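Local coordinates for protein putative glycosyl hydrolase (Bacteroides thetaiotaomicron VPI-5482, PDB 3K11) that is of uncertain function but is probably a hydrolase of glycosyl hydrolase family 88, at residues A[252-266]-A[374-387]. Sequence-based numbering, arbitrary orientation.
Sequences WVESSTDHPAFCWAR and TCVGTGMAFDPAFY. With EDO (1,2-ethanediol), chain D; EDO (1,2-ethanediol), chain G; EDO (1,2-ethanediol), chain H.
Arg-266, in the first turn of helix 265-281, reaches across to the loop 374-378 and grips two successive carbonyls, joining two helix-entry segments of a fold consistent with the (alpha/alpha)6 barrel of glycosyl hydrolase family 88. Arg-266 NH1 donates almost straight to Cys-375 O at 2.8 Å. Arg-266 NH2 donates to Val-376 O at 3.0 Å, both acceptors lying near the guanidinium plane. A chi3 bend (65°) turns the group to them. A lysine in its place would probably lose the flat pair of donors that holds both carbonyls, leaving one without its nitrogen donor. Val-376 O also accepts from Thr-378 OG1, the two donors arriving from opposite faces of its carbonyl plane.

Beside this grip, Trp-264, the N-cap residue of the same helix, offers a broad indole: Thr-378 CG2 makes a CH-pi contact over its six-membered ring, Arg-266 CB lies on the opposite face, and Cys-375 SG sits at the edge. Tyr-387 suits the middle of the aromatic cluster, since its ring wedges between Trp-264 and Phe-262; the latter ring lies nearly parallel to it but slid aside. Phe-262 CE1 also packs against Pro-384 N (3.4 Å), while Phe-382 CZ meets Val-253 CG2 (3.8 Å).

Further out, His-250 hydrogen-bonds the Tyr-387 hydroxyl, and Tyr-24 of the second subunit bonds Asp-383 OD2. The other carboxylate oxygen, Asp-383 OD1, caps helix 384-388 by accepting from Phe-386 N at 3.0 Å.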
loop_
_atom_site.group_PDB
_atom_site.type_symbol
_atom_site.label_atom_id
_atom_site.label_comp_id
_atom_site.label_asym_id
_atom_site.label_seq_id
_atom_site.Cartn_x
_atom_site.Cartn_y
_atom_site.Cartn_z
ATOM N N TRP A 252 -4.900 22.576 0.010
ATOM C CA TRP A 252 -3.644 23.282 0.349
ATOM C C TRP A 252 -3.999 24.580 1.039
ATOM O O TRP A 252 -4.561 25.464 0.423
ATOM C CB TRP A 252 -2.859 23.588 -0.928
ATOM C CG TRP A 252 -1.494 24.155 -0.737
ATOM C CD1 TRP A 252 -0.307 23.459 -0.619
ATOM C CD2 TRP A 252 -1.139 25.558 -0.714
ATOM N NE1 TRP A 252 0.734 24.339 -0.493
ATOM C CE2 TRP A 252 0.250 25.629 -0.567
ATOM C CE3 TRP A 252 -1.880 26.748 -0.820
ATOM C CZ2 TRP A 252 0.930 26.844 -0.532
ATOM C CZ3 TRP A 252 -1.196 27.939 -0.805
ATOM C CH2 TRP A 252 0.175 27.977 -0.624
ATOM N N VAL A 253 -3.620 24.690 2.308
ATOM C CA VAL A 253 -3.866 25.899 3.098
ATOM C C VAL A 253 -2.573 26.691 3.204
ATOM O O VAL A 253 -1.556 26.212 3.705
ATOM C CB VAL A 253 -4.407 25.559 4.517
ATOM C CG1 VAL A 253 -4.580 26.844 5.359
ATOM C CG2 VAL A 253 -5.778 24.798 4.357
ATOM N N GLU A 254 -2.622 27.930 2.774
ATOM C CA GLU A 254 -1.382 28.709 2.630
ATOM C C GLU A 254 -0.616 28.852 3.916
ATOM O O GLU A 254 0.598 28.749 3.902
ATOM C CB GLU A 254 -1.689 30.067 2.056
ATOM C CG GLU A 254 -0.481 30.973 1.759
ATOM C CD GLU A 254 -0.971 32.303 1.235
ATOM O OE1 GLU A 254 -1.517 33.097 2.045
ATOM O OE2 GLU A 254 -0.824 32.535 0.000
ATOM N N SER A 255 -1.309 29.052 5.032
ATOM C CA SER A 255 -0.616 29.255 6.306
ATOM C C SER A 255 0.033 28.023 6.902
ATOM O O SER A 255 0.906 28.135 7.790
ATOM C CB SER A 255 -1.547 29.822 7.352
ATOM O OG SER A 255 -2.527 28.888 7.792
ATOM N N SER A 256 -0.398 26.854 6.472
ATOM C CA SER A 256 0.085 25.622 7.092
ATOM C C SER A 256 1.541 25.316 6.744
ATOM O O SER A 256 1.952 25.435 5.601
ATOM C CB SER A 256 -0.797 24.411 6.750
ATOM O OG SER A 256 -2.076 24.489 7.365
ATOM N N THR A 257 2.311 24.878 7.730
ATOM C CA THR A 257 3.717 24.638 7.530
ATOM C C THR A 257 3.988 23.263 6.928
ATOM O O THR A 257 5.075 23.019 6.437
ATOM C CB THR A 257 4.507 24.866 8.852
ATOM O OG1 THR A 257 3.894 24.100 9.888
ATOM C CG2 THR A 257 4.474 26.373 9.285
ATOM N N ASP A 258 3.022 22.353 6.999
ATOM C CA ASP A 258 3.027 21.078 6.288
ATOM C C ASP A 258 1.709 21.036 5.556
ATOM O O ASP A 258 0.746 21.690 5.966
ATOM C CB ASP A 258 3.038 19.897 7.252
ATOM C CG ASP A 258 4.401 19.531 7.741
ATOM O OD1 ASP A 258 5.411 20.071 7.277
ATOM O OD2 ASP A 258 4.463 18.652 8.606
ATOM N N HIS A 259 1.666 20.296 4.445
ATOM C CA HIS A 259 0.490 20.220 3.608
ATOM C C HIS A 259 0.084 18.783 3.404
ATOM O O HIS A 259 0.387 18.192 2.386
ATOM C CB HIS A 259 0.746 20.922 2.265
ATOM C CG HIS A 259 1.127 22.363 2.415
ATOM N ND1 HIS A 259 0.240 23.320 2.865
ATOM C CD2 HIS A 259 2.295 23.010 2.166
ATOM C CE1 HIS A 259 0.862 24.485 2.925
ATOM N NE2 HIS A 259 2.110 24.329 2.498
ATOM N N PRO A 260 -0.667 18.221 4.361
ATOM C CA PRO A 260 -1.090 16.807 4.274
ATOM C C PRO A 260 -1.843 16.492 2.996
ATOM O O PRO A 260 -2.563 17.330 2.466
ATOM C CB PRO A 260 -2.019 16.653 5.477
ATOM C CG PRO A 260 -1.591 17.702 6.450
ATOM C CD PRO A 260 -1.212 18.877 5.576
ATOM N N ALA A 261 -1.617 15.293 2.462
ATOM C CA ALA A 261 -2.177 14.886 1.191
ATOM C C ALA A 261 -3.292 13.890 1.430
ATOM O O ALA A 261 -3.061 12.841 2.012
ATOM C CB ALA A 261 -1.094 14.249 0.326
ATOM N N PHE A 262 -4.497 14.257 1.033
ATOM C CA PHE A 262 -5.582 13.334 0.913
ATOM C C PHE A 262 -5.898 13.314 -0.583
ATOM O O PHE A 262 -6.431 14.274 -1.118
ATOM C CB PHE A 262 -6.753 13.764 1.779
ATOM C CG PHE A 262 -6.436 13.642 3.265
ATOM C CD1 PHE A 262 -6.585 12.427 3.904
ATOM C CD2 PHE A 262 -5.904 14.688 3.950
ATOM C CE1 PHE A 262 -6.190 12.271 5.200
ATOM C CE2 PHE A 262 -5.549 14.529 5.287
ATOM C CZ PHE A 262 -5.693 13.321 5.880
ATOM N N CYS A 263 -5.495 12.241 -1.268
ATOM C CA CYS A 263 -5.538 12.175 -2.746
ATOM C C CYS A 263 -6.910 11.690 -3.184
ATOM O O CYS A 263 -7.077 10.579 -3.647
ATOM C CB CYS A 263 -4.434 11.246 -3.246
ATOM S SG CYS A 263 -2.786 11.895 -2.737
ATOM N N TRP A 264 -7.901 12.527 -2.935
ATOM C CA TRP A 264 -9.291 12.191 -3.193
ATOM C C TRP A 264 -9.512 11.966 -4.682
ATOM O O TRP A 264 -9.107 12.781 -5.523
ATOM C CB TRP A 264 -10.208 13.288 -2.631
ATOM C CG TRP A 264 -11.653 13.042 -2.828
ATOM C CD1 TRP A 264 -12.311 11.878 -2.618
ATOM C CD2 TRP A 264 -12.624 13.980 -3.303
ATOM N NE1 TRP A 264 -13.629 12.028 -2.903
ATOM C CE2 TRP A 264 -13.858 13.307 -3.345
ATOM C CE3 TRP A 264 -12.577 15.322 -3.628
ATOM C CZ2 TRP A 264 -15.041 13.929 -3.726
ATOM C CZ3 TRP A 264 -13.750 15.936 -4.057
ATOM C CH2 TRP A 264 -14.961 15.227 -4.093
ATOM N N ALA A 265 -10.108 10.835 -5.022
ATOM C CA ALA A 265 -10.249 10.420 -6.444
ATOM C C ALA A 265 -11.019 11.358 -7.318
ATOM O O ALA A 265 -10.528 11.710 -8.409
ATOM C CB ALA A 265 -10.820 8.953 -6.545
ATOM N N ARG A 266 -12.187 11.847 -6.888
ATOM C CA ARG A 266 -12.915 12.715 -7.804
ATOM C C ARG A 266 -12.133 13.985 -8.116
ATOM O O ARG A 266 -12.020 14.340 -9.269
ATOM C CB ARG A 266 -14.308 13.054 -7.317
ATOM C CG ARG A 266 -14.993 14.022 -8.298
ATOM C CD ARG A 266 -16.497 14.020 -8.261
ATOM N NE ARG A 266 -17.035 14.503 -7.005
ATOM C CZ ARG A 266 -17.890 13.834 -6.239
ATOM N NH1 ARG A 266 -18.336 12.631 -6.564
ATOM N NH2 ARG A 266 -18.347 14.428 -5.133
ATOM N N THR A 374 -21.554 6.538 -6.593
ATOM C CA THR A 374 -20.976 7.871 -6.688
ATOM C C THR A 374 -20.960 8.563 -5.328
ATOM O O THR A 374 -21.990 8.676 -4.676
ATOM C CB THR A 374 -21.751 8.762 -7.632
ATOM O OG1 THR A 374 -21.704 8.198 -8.953
ATOM C CG2 THR A 374 -21.177 10.189 -7.663
ATOM N N CYS A 375 -19.787 9.069 -4.951
ATOM C CA CYS A 375 -19.566 9.861 -3.736
ATOM C C CYS A 375 -20.373 11.173 -3.814
ATOM O O CYS A 375 -20.362 11.869 -4.827
ATOM C CB CYS A 375 -18.057 10.194 -3.610
ATOM S SG CYS A 375 -17.646 11.239 -2.214
ATOM N N VAL A 376 -21.089 11.491 -2.750
ATOM C CA VAL A 376 -21.886 12.720 -2.705
ATOM C C VAL A 376 -21.003 13.981 -2.616
ATOM O O VAL A 376 -19.785 13.894 -2.528
ATOM C CB VAL A 376 -22.890 12.683 -1.518
ATOM C CG1 VAL A 376 -23.905 11.519 -1.720
ATOM C CG2 VAL A 376 -22.129 12.641 -0.172
ATOM N N GLY A 377 -21.619 15.161 -2.647
ATOM C CA GLY A 377 -20.849 16.408 -2.561
ATOM C C GLY A 377 -19.956 16.317 -1.339
ATOM O O GLY A 377 -20.415 15.887 -0.279
ATOM N N THR A 378 -18.700 16.711 -1.496
ATOM C CA THR A 378 -17.628 16.456 -0.474
ATOM C C THR A 378 -16.663 17.649 -0.426
ATOM O O THR A 378 -16.110 18.071 -1.464
ATOM C CB THR A 378 -16.883 15.162 -0.828
ATOM O OG1 THR A 378 -17.768 14.061 -0.623
ATOM C CG2 THR A 378 -15.604 14.972 0.031
ATOM N N GLY A 379 -16.500 18.206 0.771
ATOM C CA GLY A 379 -15.599 19.312 1.029
ATOM C C GLY A 379 -14.207 18.816 1.428
ATOM O O GLY A 379 -13.805 17.697 1.086
HETATM N N MSE A 380 -13.494 19.638 2.188
HETATM C CA MSE A 380 -12.079 19.396 2.511
HETATM C C MSE A 380 -11.885 18.996 3.946
HETATM O O MSE A 380 -12.416 19.631 4.854
HETATM C CB MSE A 380 -11.283 20.677 2.256
HETATM C CG MSE A 380 -9.753 20.511 2.432
HETATM SE SE MSE A 380 -8.816 22.127 2.100
HETATM C CE MSE A 380 -9.366 22.263 0.173
ATOM N N ALA A 381 -11.106 17.958 4.174
ATOM C CA ALA A 381 -10.786 17.533 5.523
ATOM C C ALA A 381 -9.255 17.374 5.659
ATOM O O ALA A 381 -8.515 17.244 4.641
ATOM C CB ALA A 381 -11.477 16.174 5.855
ATOM N N PHE A 382 -8.818 17.292 6.910
ATOM C CA PHE A 382 -7.464 16.932 7.232
ATOM C C PHE A 382 -7.383 15.667 8.099
ATOM O O PHE A 382 -6.486 15.483 8.907
ATOM C CB PHE A 382 -6.728 18.131 7.838
ATOM C CG PHE A 382 -6.500 19.188 6.833
ATOM C CD1 PHE A 382 -5.612 18.966 5.793
ATOM C CD2 PHE A 382 -7.227 20.338 6.841
ATOM C CE1 PHE A 382 -5.452 19.891 4.791
ATOM C CE2 PHE A 382 -7.057 21.246 5.863
ATOM C CZ PHE A 382 -6.164 21.039 4.858
ATOM N N ASP A 383 -8.347 14.784 7.896
ATOM C CA ASP A 383 -8.309 13.446 8.520
ATOM C C ASP A 383 -8.886 12.467 7.509
ATOM O O ASP A 383 -9.681 12.861 6.655
ATOM C CB ASP A 383 -9.068 13.395 9.858
ATOM C CG ASP A 383 -10.574 13.439 9.692
ATOM O OD1 ASP A 383 -11.151 12.400 9.268
ATOM O OD2 ASP A 383 -11.180 14.483 10.051
ATOM N N PRO A 384 -8.449 11.198 7.565
ATOM C CA PRO A 384 -8.937 10.233 6.579
ATOM C C PRO A 384 -10.343 9.718 6.782
ATOM O O PRO A 384 -10.981 9.332 5.815
ATOM C CB PRO A 384 -7.959 9.067 6.709
ATOM C CG PRO A 384 -7.473 9.153 8.148
ATOM C CD PRO A 384 -7.395 10.647 8.439
ATOM N N ALA A 385 -10.831 9.692 8.012
ATOM C CA ALA A 385 -12.204 9.189 8.262
ATOM C C ALA A 385 -13.263 9.926 7.439
ATOM O O ALA A 385 -14.152 9.310 6.866
ATOM C CB ALA A 385 -12.523 9.239 9.783
ATOM N N PHE A 386 -13.156 11.241 7.360
ATOM C CA PHE A 386 -14.070 12.042 6.557
ATOM C C PHE A 386 -14.149 11.485 5.132
ATOM O O PHE A 386 -15.238 11.209 4.607
ATOM C CB PHE A 386 -13.601 13.497 6.560
ATOM C CG PHE A 386 -14.342 14.386 5.589
ATOM C CD1 PHE A 386 -15.552 14.937 5.934
ATOM C CD2 PHE A 386 -13.840 14.632 4.328
ATOM C CE1 PHE A 386 -16.220 15.738 5.069
ATOM C CE2 PHE A 386 -14.508 15.494 3.474
ATOM C CZ PHE A 386 -15.708 16.002 3.849
ATOM N N TYR A 387 -12.994 11.252 4.530
ATOM C CA TYR A 387 -12.985 10.804 3.122
ATOM C C TYR A 387 -13.478 9.369 2.982
ATOM O O TYR A 387 -14.198 9.027 2.050
ATOM C CB TYR A 387 -11.607 10.971 2.506
ATOM C CG TYR A 387 -11.222 12.418 2.247
ATOM C CD1 TYR A 387 -11.741 13.109 1.158
ATOM C CD2 TYR A 387 -10.371 13.111 3.107
ATOM C CE1 TYR A 387 -11.432 14.439 0.936
ATOM C CE2 TYR A 387 -10.044 14.443 2.878
ATOM C CZ TYR A 387 -10.567 15.109 1.784
ATOM O OH TYR A 387 -10.246 16.427 1.534
HETATM C C1 EDO D . 4.477 17.966 3.607
HETATM O O1 EDO D . 4.126 19.295 3.327
HETATM C C2 EDO D . 3.422 17.360 4.525
HETATM O O2 EDO D . 3.118 16.009 4.192
HETATM C C1 EDO G . 6.103 24.981 12.978
HETATM O O1 EDO G . 6.428 25.861 11.900
HETATM C C2 EDO G . 4.725 25.334 13.531
HETATM O O2 EDO G . 3.757 24.962 12.557
HETATM C C1 EDO H . 3.527 13.982 0.639
HETATM O O1 EDO H . 4.469 15.029 0.330
HETATM C C2 EDO H . 2.141 14.529 0.966
HETATM O O2 EDO H . 2.121 15.713 1.779
HETATM O O HOH W 1 -18.037 17.360 -4.364
#